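Local coordinates for ABC sugar transporter, periplasmic sugar binding protein (Legionella pneumophila subsp. pneumophila, PDB 3ROT) that probably binds a sugar in the periplasm and hands it to an ABC transporter, at residues V47-Q50 / V51-E55; T68-D72 / T73-K77; G141-G144 / L145-R148; Q246-L249 / M250-S254. All coordinates share one frame; numbering follows the deposited sequence.

Contact 1 (V47-Q50 / V51-E55)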
loop_
_atom_site.group_PDB
_atom_site.type_symbol
_atom_site.label_atom_id
_atom_site.label_comp_id
_atom_site.label_asym_id
_atom_site.label_seq_id
_atom_site.Cartn_x
_atom_site.Cartn_y
_atom_site.Cartn_z
ATOM N N VAL A 47 14.903 -7.047 6.566
ATOM C CA VAL A 47 16.219 -7.572 6.192
ATOM C C VAL A 47 16.492 -9.021 6.601
ATOM O O VAL A 47 16.788 -9.865 5.756
ATOM C CB VAL A 47 17.352 -6.682 6.761
ATOM C CG1 VAL A 47 18.714 -7.249 6.362
ATOM C CG2 VAL A 47 17.200 -5.261 6.249
ATOM N N PRO A 48 16.414 -9.327 7.905
ATOM C CA PRO A 48 16.668 -10.706 8.333
ATOM C C PRO A 48 15.833 -11.727 7.543
ATOM O O PRO A 48 16.314 -12.808 7.202
ATOM C CB PRO A 48 16.335 -10.671 9.827
ATOM C CG PRO A 48 15.345 -9.546 9.941
ATOM C CD PRO A 48 15.926 -8.507 9.027
ATOM N N LYS A 49 14.587 -11.373 7.249
ATOM C CA LYS A 49 13.714 -12.250 6.476
ATOM C C LYS A 49 14.307 -12.440 5.077
ATOM O O LYS A 49 14.364 -13.561 4.559
ATOM C CB LYS A 49 12.323 -11.637 6.368
ATOM C CG LYS A 49 11.313 -12.516 5.674
ATOM C CD LYS A 49 11.234 -13.881 6.332
ATOM C CE LYS A 49 9.888 -14.527 6.069
ATOM N NZ LYS A 49 8.781 -13.663 6.590
ATOM N N GLN A 50 14.748 -11.341 4.471
ATOM C CA GLN A 50 15.349 -11.405 3.144
ATOM C C GLN A 50 16.614 -12.256 3.178
ATOM O O GLN A 50 16.879 -13.014 2.249
ATOM C CB GLN A 50 15.682 -9.998 2.620
ATOM C CG GLN A 50 16.610 -10.015 1.402
ATOM C CD GLN A 50 16.787 -8.655 0.754
ATOM O OE1 GLN A 50 16.723 -7.623 1.418
ATOM N NE2 GLN A 50 17.034 -8.653 -0.553
ATOM N N VAL A 51 17.397 -12.124 4.247
ATOM C CA VAL A 51 18.622 -12.902 4.383
ATOM C C VAL A 51 18.267 -14.389 4.397
ATOM O O VAL A 51 18.940 -15.203 3.767
ATOM C CB VAL A 51 19.391 -12.533 5.681
ATOM C CG1 VAL A 51 20.473 -13.568 5.963
ATOM C CG2 VAL A 51 20.020 -11.155 5.535
ATOM N N GLN A 52 17.202 -14.739 5.106
ATOM C CA GLN A 52 16.776 -16.129 5.162
ATOM C C GLN A 52 16.329 -16.586 3.770
ATOM O O GLN A 52 16.624 -17.706 3.352
ATOM C CB GLN A 52 15.642 -16.290 6.177
ATOM C CG GLN A 52 15.157 -17.720 6.332
ATOM C CD GLN A 52 16.301 -18.712 6.434
ATOM O OE1 GLN A 52 17.243 -18.520 7.210
ATOM N NE2 GLN A 52 16.222 -19.787 5.653
ATOM N N PHE A 53 15.619 -15.717 3.052
ATOM C CA PHE A 53 15.178 -16.045 1.694
ATOM C C PHE A 53 16.377 -16.414 0.812
ATOM O O PHE A 53 16.370 -17.436 0.119
ATOM C CB PHE A 53 14.441 -14.862 1.064
ATOM C CG PHE A 53 13.014 -14.717 1.512
ATOM C CD1 PHE A 53 12.145 -15.804 1.473
ATOM C CD2 PHE A 53 12.526 -13.484 1.933
ATOM C CE1 PHE A 53 10.807 -15.664 1.844
ATOM C CE2 PHE A 53 11.195 -13.335 2.304
ATOM C CZ PHE A 53 10.333 -14.429 2.258
ATOM N N ILE A 54 17.403 -15.566 0.831
ATOM C CA ILE A 54 18.614 -15.785 0.052
ATOM C C ILE A 54 19.277 -17.095 0.453
ATOM O O ILE A 54 19.754 -17.851 -0.390
ATOM C CB ILE A 54 19.633 -14.640 0.276
ATOM C CG1 ILE A 54 19.069 -13.329 -0.276
ATOM C CG2 ILE A 54 20.956 -14.983 -0.379
ATOM C CD1 ILE A 54 19.906 -12.119 0.032
ATOM N N GLU A 55 19.306 -17.342 1.756
ATOM C CA GLU A 55 19.910 -18.541 2.313
ATOM C C GLU A 55 19.175 -19.800 1.836
ATOM O O GLU A 55 19.798 -20.755 1.376
ATOM C CB GLU A 55 19.889 -18.447 3.840
ATOM C CG GLU A 55 21.201 -18.800 4.526
ATOM C CD GLU A 55 22.388 -18.022 3.986
ATOM O OE1 GLU A 55 22.909 -18.391 2.916
ATOM O OE2 GLU A 55 22.800 -17.034 4.626
#

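Contact 2 (T68-D72 / T73-K77)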
loop_
_atom_site.group_PDB
_atom_site.type_symbol
_atom_site.label_atom_id
_atom_site.label_comp_id
_atom_site.label_asym_id
_atom_site.label_seq_id
_atom_site.Cartn_x
_atom_site.Cartn_y
_atom_site.Cartn_z
ATOM N N THR A 68 18.346 -7.415 -4.091
ATOM C CA THR A 68 18.656 -6.065 -3.666
ATOM C C THR A 68 19.615 -6.276 -2.490
ATOM O O THR A 68 19.622 -7.340 -1.878
ATOM C CB THR A 68 17.393 -5.318 -3.174
ATOM O OG1 THR A 68 16.918 -5.926 -1.970
ATOM C CG2 THR A 68 16.287 -5.382 -4.218
ATOM N N ILE A 69 20.443 -5.283 -2.190
ATOM C CA ILE A 69 21.381 -5.400 -1.088
ATOM C C ILE A 69 21.364 -4.046 -0.381
ATOM O O ILE A 69 22.277 -3.234 -0.552
ATOM C CB ILE A 69 22.805 -5.737 -1.608
ATOM C CG1 ILE A 69 22.726 -6.882 -2.626
ATOM C CG2 ILE A 69 23.716 -6.129 -0.434
ATOM C CD1 ILE A 69 24.078 -7.313 -3.227
ATOM N N PRO A 70 20.303 -3.785 0.413
ATOM C CA PRO A 70 20.093 -2.541 1.167
ATOM C C PRO A 70 20.896 -2.380 2.455
ATOM O O PRO A 70 20.631 -1.465 3.228
ATOM C CB PRO A 70 18.599 -2.560 1.440
ATOM C CG PRO A 70 18.357 -4.001 1.710
ATOM C CD PRO A 70 19.164 -4.700 0.614
ATOM N N SER A 71 21.861 -3.264 2.686
ATOM C CA SER A 71 22.691 -3.200 3.888
ATOM C C SER A 71 24.138 -3.557 3.561
ATOM O O SER A 71 24.397 -4.444 2.745
ATOM C CB SER A 71 22.159 -4.160 4.952
ATOM O OG SER A 71 23.001 -4.190 6.094
ATOM N N ASP A 72 25.078 -2.866 4.201
ATOM C CA ASP A 72 26.491 -3.134 3.972
ATOM C C ASP A 72 26.993 -4.323 4.793
ATOM O O ASP A 72 28.083 -4.832 4.536
ATOM C CB ASP A 72 27.345 -1.902 4.311
ATOM C CG ASP A 72 27.230 -0.797 3.276
ATOM O OD1 ASP A 72 27.482 -1.061 2.079
ATOM O OD2 ASP A 72 26.900 0.345 3.661
ATOM N N THR A 73 26.197 -4.778 5.758
ATOM C CA THR A 73 26.608 -5.890 6.619
ATOM C C THR A 73 25.710 -7.139 6.643
ATOM O O THR A 73 26.202 -8.270 6.679
ATOM C CB THR A 73 26.766 -5.405 8.085
ATOM O OG1 THR A 73 25.578 -4.706 8.491
ATOM C CG2 THR A 73 27.960 -4.481 8.214
ATOM N N ALA A 74 24.400 -6.927 6.635
ATOM C CA ALA A 74 23.431 -8.016 6.696
ATOM C C ALA A 74 23.596 -9.155 5.692
ATOM O O ALA A 74 23.366 -10.318 6.032
ATOM C CB ALA A 74 22.023 -7.446 6.579
ATOM N N PHE A 75 24.002 -8.836 4.470
ATOM C CA PHE A 75 24.122 -9.848 3.422
ATOM C C PHE A 75 25.499 -10.453 3.128
ATOM O O PHE A 75 25.600 -11.432 2.382
ATOM C CB PHE A 75 23.533 -9.265 2.139
ATOM C CG PHE A 75 22.135 -8.747 2.317
ATOM C CD1 PHE A 75 21.046 -9.611 2.242
ATOM C CD2 PHE A 75 21.912 -7.413 2.647
ATOM C CE1 PHE A 75 19.758 -9.156 2.498
ATOM C CE2 PHE A 75 20.632 -6.949 2.904
ATOM C CZ PHE A 75 19.547 -7.824 2.832
ATOM N N SER A 76 26.545 -9.890 3.723
ATOM C CA SER A 76 27.914 -10.359 3.495
ATOM C C SER A 76 28.113 -11.868 3.472
ATOM O O SER A 76 28.579 -12.427 2.481
ATOM C CB SER A 76 28.845 -9.751 4.539
ATOM O OG SER A 76 28.732 -8.341 4.523
ATOM N N LYS A 77 27.767 -12.524 4.570
ATOM C CA LYS A 77 27.942 -13.965 4.677
ATOM C C LYS A 77 27.195 -14.727 3.592
ATOM O O LYS A 77 27.734 -15.654 2.995
ATOM C CB LYS A 77 27.478 -14.444 6.050
ATOM C CG LYS A 77 28.114 -15.747 6.476
ATOM C CD LYS A 77 28.933 -15.547 7.742
ATOM C CE LYS A 77 29.935 -14.414 7.581
ATOM N NZ LYS A 77 30.682 -14.149 8.846
#

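Contact 3 (G141-G144 / L145-R148). With GOL (glycerol), chain C.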
loop_
_atom_site.group_PDB
_atom_site.type_symbol
_atom_site.label_atom_id
_atom_site.label_comp_id
_atom_site.label_asym_id
_atom_site.label_seq_id
_atom_site.Cartn_x
_atom_site.Cartn_y
_atom_site.Cartn_z
ATOM N N GLY A 141 18.369 3.303 7.350
ATOM C CA GLY A 141 19.029 2.011 7.322
ATOM C C GLY A 141 19.193 1.547 5.886
ATOM O O GLY A 141 20.131 0.820 5.569
ATOM N N HIS A 142 18.276 1.966 5.016
ATOM C CA HIS A 142 18.340 1.615 3.596
ATOM C C HIS A 142 19.482 2.431 2.986
ATOM O O HIS A 142 19.363 3.644 2.812
ATOM C CB HIS A 142 17.017 1.967 2.914
ATOM C CG HIS A 142 16.939 1.542 1.479
ATOM N ND1 HIS A 142 17.906 1.863 0.552
ATOM C CD2 HIS A 142 15.974 0.882 0.799
ATOM C CE1 HIS A 142 17.538 1.424 -0.637
ATOM N NE2 HIS A 142 16.368 0.826 -0.516
ATOM N N ILE A 143 20.583 1.763 2.646
ATOM C CA ILE A 143 21.756 2.452 2.108
ATOM C C ILE A 143 21.541 3.171 0.779
ATOM O O ILE A 143 22.257 4.127 0.455
ATOM C CB ILE A 143 22.955 1.482 1.984
ATOM C CG1 ILE A 143 22.646 0.370 0.975
ATOM C CG2 ILE A 143 23.265 0.886 3.353
ATOM C CD1 ILE A 143 23.765 -0.665 0.847
ATOM N N GLY A 144 20.552 2.721 0.018
ATOM C CA GLY A 144 20.264 3.369 -1.250
ATOM C C GLY A 144 19.613 4.714 -0.982
ATOM O O GLY A 144 19.986 5.731 -1.573
ATOM N N LEU A 145 18.639 4.730 -0.078
ATOM C CA LEU A 145 17.965 5.974 0.241
ATOM C C LEU A 145 18.904 6.969 0.931
ATOM O O LEU A 145 18.728 8.173 0.792
ATOM C CB LEU A 145 16.726 5.697 1.103
ATOM C CG LEU A 145 15.729 4.701 0.496
ATOM C CD1 LEU A 145 14.449 4.697 1.320
ATOM C CD2 LEU A 145 15.427 5.078 -0.954
ATOM N N GLU A 146 19.906 6.479 1.664
ATOM C CA GLU A 146 20.854 7.389 2.320
ATOM C C GLU A 146 21.619 8.149 1.234
ATOM O O GLU A 146 21.863 9.352 1.354
ATOM C CB GLU A 146 21.848 6.622 3.207
ATOM C CG GLU A 146 21.195 5.678 4.197
ATOM C CD GLU A 146 22.181 5.032 5.163
ATOM O OE1 GLU A 146 23.303 4.667 4.738
ATOM O OE2 GLU A 146 21.818 4.872 6.351
ATOM N N LYS A 147 21.990 7.448 0.168
ATOM C CA LYS A 147 22.711 8.078 -0.935
ATOM C C LYS A 147 21.839 9.135 -1.613
ATOM O O LYS A 147 22.333 10.202 -1.991
ATOM C CB LYS A 147 23.154 7.032 -1.962
ATOM C CG LYS A 147 24.252 6.098 -1.471
ATOM C CD LYS A 147 25.522 6.870 -1.173
ATOM C CE LYS A 147 26.672 5.943 -0.789
ATOM N NZ LYS A 147 27.931 6.709 -0.524
ATOM N N ARG A 148 20.549 8.839 -1.767
ATOM C CA ARG A 148 19.621 9.798 -2.380
ATOM C C ARG A 148 19.541 11.076 -1.563
ATOM O O ARG A 148 19.674 12.181 -2.094
ATOM C CB ARG A 148 18.212 9.220 -2.482
ATOM C CG ARG A 148 18.028 8.274 -3.623
ATOM C CD ARG A 148 16.643 7.658 -3.611
ATOM N NE ARG A 148 16.678 6.440 -4.403
ATOM C CZ ARG A 148 15.626 5.696 -4.702
ATOM N NH1 ARG A 148 14.415 6.032 -4.277
ATOM N NH2 ARG A 148 15.802 4.611 -5.432
HETATM C C1 GOL C . 13.569 0.930 -3.006
HETATM O O1 GOL C . 14.744 0.197 -2.764
HETATM C C2 GOL C . 13.557 1.566 -4.406
HETATM O O2 GOL C . 14.793 2.184 -4.711
HETATM C C3 GOL C . 12.410 2.568 -4.484
HETATM O O3 GOL C . 12.872 3.839 -4.872
#

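Contact 4 (Q246-L249 / M250-S254)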
loop_
_atom_site.group_PDB
_atom_site.type_symbol
_atom_site.label_atom_id
_atom_site.label_comp_id
_atom_site.label_asym_id
_atom_site.label_seq_id
_atom_site.Cartn_x
_atom_site.Cartn_y
_atom_site.Cartn_z
ATOM N N GLN A 246 13.091 3.280 -13.961
ATOM C CA GLN A 246 12.643 2.262 -14.921
ATOM C C GLN A 246 12.736 0.844 -14.348
ATOM O O GLN A 246 13.492 0.017 -14.852
ATOM C CB GLN A 246 13.454 2.330 -16.227
ATOM C CG GLN A 246 13.317 3.651 -16.969
ATOM C CD GLN A 246 13.754 3.573 -18.415
ATOM O OE1 GLN A 246 14.951 3.539 -18.721
ATOM N NE2 GLN A 246 12.782 3.536 -19.316
ATOM N N PRO A 247 11.969 0.550 -13.289
ATOM C CA PRO A 247 11.990 -0.785 -12.669
ATOM C C PRO A 247 11.681 -1.969 -13.595
ATOM O O PRO A 247 12.263 -3.041 -13.443
ATOM C CB PRO A 247 10.977 -0.662 -11.523
ATOM C CG PRO A 247 10.116 0.508 -11.906
ATOM C CD PRO A 247 11.106 1.467 -12.526
ATOM N N PHE A 248 10.770 -1.776 -14.544
ATOM C CA PHE A 248 10.419 -2.842 -15.479
ATOM C C PHE A 248 11.669 -3.275 -16.250
ATOM O O PHE A 248 11.949 -4.466 -16.394
ATOM C CB PHE A 248 9.349 -2.362 -16.466
ATOM C CG PHE A 248 8.898 -3.421 -17.432
ATOM C CD1 PHE A 248 7.718 -4.133 -17.207
ATOM C CD2 PHE A 248 9.662 -3.728 -18.558
ATOM C CE1 PHE A 248 7.309 -5.141 -18.094
ATOM C CE2 PHE A 248 9.265 -4.731 -19.449
ATOM C CZ PHE A 248 8.085 -5.439 -19.214
ATOM N N LEU A 249 12.417 -2.288 -16.742
ATOM C CA LEU A 249 13.646 -2.524 -17.494
ATOM C C LEU A 249 14.674 -3.229 -16.610
ATOM O O LEU A 249 15.365 -4.161 -17.043
ATOM C CB LEU A 249 14.219 -1.187 -17.989
ATOM C CG LEU A 249 15.439 -1.277 -18.907
ATOM C CD1 LEU A 249 15.056 -1.999 -20.197
ATOM C CD2 LEU A 249 15.954 0.124 -19.216
HETATM N N MSE A 250 14.760 -2.770 -15.369
HETATM C CA MSE A 250 15.675 -3.322 -14.375
HETATM C C MSE A 250 15.361 -4.809 -14.243
HETATM O O MSE A 250 16.243 -5.658 -14.337
HETATM C CB MSE A 250 15.440 -2.619 -13.038
HETATM C CG MSE A 250 16.612 -2.601 -12.065
HETATM SE SE MSE A 250 16.097 -1.631 -10.447
HETATM C CE MSE A 250 15.750 0.079 -11.189
ATOM N N GLY A 251 14.084 -5.112 -14.021
ATOM C CA GLY A 251 13.665 -6.494 -13.885
ATOM C C GLY A 251 13.975 -7.325 -15.115
ATOM O O GLY A 251 14.658 -8.343 -15.021
ATOM N N TYR A 252 13.482 -6.881 -16.267
ATOM C CA TYR A 252 13.679 -7.584 -17.536
ATOM C C TYR A 252 15.152 -7.861 -17.822
ATOM O O TYR A 252 15.556 -9.001 -18.071
ATOM C CB TYR A 252 13.093 -6.759 -18.683
ATOM C CG TYR A 252 12.935 -7.530 -19.970
ATOM C CD1 TYR A 252 11.715 -8.117 -20.307
ATOM C CD2 TYR A 252 14.025 -7.736 -20.818
ATOM C CE1 TYR A 252 11.584 -8.898 -21.455
ATOM C CE2 TYR A 252 13.906 -8.518 -21.965
ATOM C CZ TYR A 252 12.688 -9.097 -22.274
ATOM O OH TYR A 252 12.590 -9.901 -23.385
ATOM N N LEU A 253 15.960 -6.811 -17.782
ATOM C CA LEU A 253 17.372 -6.949 -18.060
ATOM C C LEU A 253 18.172 -7.785 -17.071
ATOM O O LEU A 253 19.129 -8.447 -17.473
ATOM C CB LEU A 253 18.020 -5.569 -18.218
ATOM C CG LEU A 253 17.690 -4.844 -19.526
ATOM C CD1 LEU A 253 18.422 -3.487 -19.566
ATOM C CD2 LEU A 253 18.109 -5.723 -20.710
ATOM N N SER A 254 17.806 -7.774 -15.791
ATOM C CA SER A 254 18.566 -8.577 -14.833
ATOM C C SER A 254 18.353 -10.082 -15.071
ATOM O O SER A 254 19.308 -10.851 -15.067
ATOM C CB SER A 254 18.217 -8.193 -13.383
ATOM O OG SER A 254 16.977 -8.727 -12.965
#

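Contact 1 (V47-Q50 / V51-E55)
Lys49 running past the ring of Phe53 marks a local i to i+4 contact in the first two turns of helix 47-59, which follows strand 35-39 in one alpha/beta lobe of a type I periplasmic binding protein fold. Four successive backbone bonds build the turns, from Val51 N to Val47 O (2.8 Å) through Ile54 N to Gln50 O; Pro48 suits a first turn, where its missing N-H costs no helical bond. The helix has an inner and an outer side. On the inner one, Gln50 and Ile54 cross, Gln50 CG lying 4.1 Å from Ile54 CD1, and both reach Ile9 of strand 5-9. The aliphatic part of Gln50 is packed in this buried setting while its amide NE2 is satisfied by Thr68. Val47 CG1 and Val51 CG2 meet at 4.2 Å beside the following helix, 76-85, whose Ser78 touches Val51. Lysine suits this partly exposed side of the helix because its methylenes can run past the CE2-CZ side of the ring, above its plane: with CG anti to the backbone N (chi1 -176°), Lys49 crosses Phe53 obliquely, CG 3.5 Å from CE2 and CE 3.8 Å from CZ.

Contact 2 (T68-D72 / T73-K77)
After strand 64-67 the backbone bends at Pro70, is extended at Ser71, then turns through Asp72 and Thr73 on its way to helix 76-85, bringing the amides of Thr73 and Ala74 round to the side chain of Ser71. Ser71 OG accepts from both, 3.3 Å from Thr73 N and 3.1 Å from Ala74 N, the second bond nearly straight at 165°. The hydroxyl can receive them because it stands anti to the Ser71 backbone N (chi1 176°), on the side of the carbonyl carbon from which the chain runs on. Serine fits here: it is short enough to serve neighbouring amides, and the Ala74 methyl packs against Ser71 CB, 3.7 Å from it.

Phe75 turns back against Ile69 and Pro70, giving the loop an apolar filling. Its CE2 lies 3.5 Å from Pro70 CD, the two side chains crossing at about a right angle, while its CD2 meets Ile69 CG2 at 3.8 Å and Ser71 O lies in the plane of the ring at its edge. Gln50, Val51 and Ile54 of helix 47-59 also touch this buried ring. Asp72 OD1 accepts from the backbone N of Lys97, and Ser76 OG gives a weak bond to Thr73 O. Ser71 OG, accepting from the amides two and three residues on, makes an ST motif in the loop leading to helix 76-85; backed by an aromatic residue, it shapes the strand-to-helix connection of a beta-alpha-beta unit, in the Rossmann-like lobe of a periplasmic binding protein.

Contact 3 (G141-G144 / L145-R148)
Glycerol O3 is held by both terminal nitrogens of Arg148, at 2.7 Å from NH1 and by a weaker bond from NH2, and it lies in the plane of the guanidinium group at its edge. NH2 also makes a weak bond to O2. His142 reaches the far end of the molecule, its NE2 donating to O1 at 2.8 Å in a fairly straight bond (161°). The same imidazole caps helix 143-158: ND1 accepts weakly from Gly144 N, so its two nitrogens face different partners. With CG anti to the backbone N (chi1 -175°), the ring swings back over the first turn, where Leu145 CG sits over one face in a CH-pi contact 3.6 Å from the centroid. Glycine suits position 144 because a beta carbon would collide with His142 CE1. Leu145 also presents CD2 to the Arg148 guanidinium, so one leucine packs on a face of both the imidazole and the guanidinium. Arg148 NH1 has a second partner in Leu195 O, and Asp93, Asp225 and His11 complete the glycerol site. Glycerol, probably from the crystallisation liquor, shows that these donors can hold neighbouring hydroxyls, consistent with a sugar pocket.

Contact 4 (Q246-L249 / M250-S254)
Leu249 lies alongside Leu253, one turn further on in helix 247-264, the two side chains pointing the same way with their CD1 methyls 3.7 Å apart. The same Leu253 CD1 also comes within 3.8 Å of Leu249 CG, so the pair forms a continuous apolar ridge, and Leu253 carries it on to Leu108 of strand 107-109. The reach across the turn depends on different first torsions: Leu249 CG, anti to its own nitrogen (chi1 -174°), projects roughly straight out from the helix, while Leu253 CG, beside its nitrogen (chi1 -74°), leans back toward the N-terminal end to meet it.

One position round the helix, Phe248 and Tyr252 make a looser pair, CE2 of the former 4.3 Å from CD1 of the latter. Phe248 also packs on Arg212 of the second subunit. Met250, a selenomethionine, sends its flexible chain the other way, to Tyr17 and Leu21 of helix 16-32, its bent tip bringing CE 4.1 Å from Pro247 CA. The backbone bonds are regular: Gln246, at the N-cap position, accepts from Met250 N through its O, Gly251 N bonds Pro247 O at 2.8 Å, and Tyr252 N meets Phe248 O almost straight on, at 176°. Pro247 fits the first turn because no earlier carbonyl needs its missing N-H. Dispersion between side chains thus adds to the backbone bonds, while the Tyr252 hydroxyl has Glu31 as its partner.

How the contacts relate
In chain order the four contacts run from contact 1 to contact 4, each local to a helix or its approach. Contacts 1 and 2, centres 10 Å apart, share the lobe built on the six-stranded parallel sheet: helix 47-59 leads through strand 64-67 to the loop before helix 76-85, and Val47 packs on Ala74. Contact 3 begins helix 143-158, which follows strand 132-137 of the five-stranded sheet, and meets contact 2 where Ile143 N probably bonds Pro70 O and its side chain packs on the 68-72 loop, their centres 13 Å apart. Contact 4 returns to the first lobe, its centre about 20 Å from that of contact 3. Contacts 2 and 3 thus meet across the interface of the lobes, near the glycerol site, consistent with a ligand cleft there.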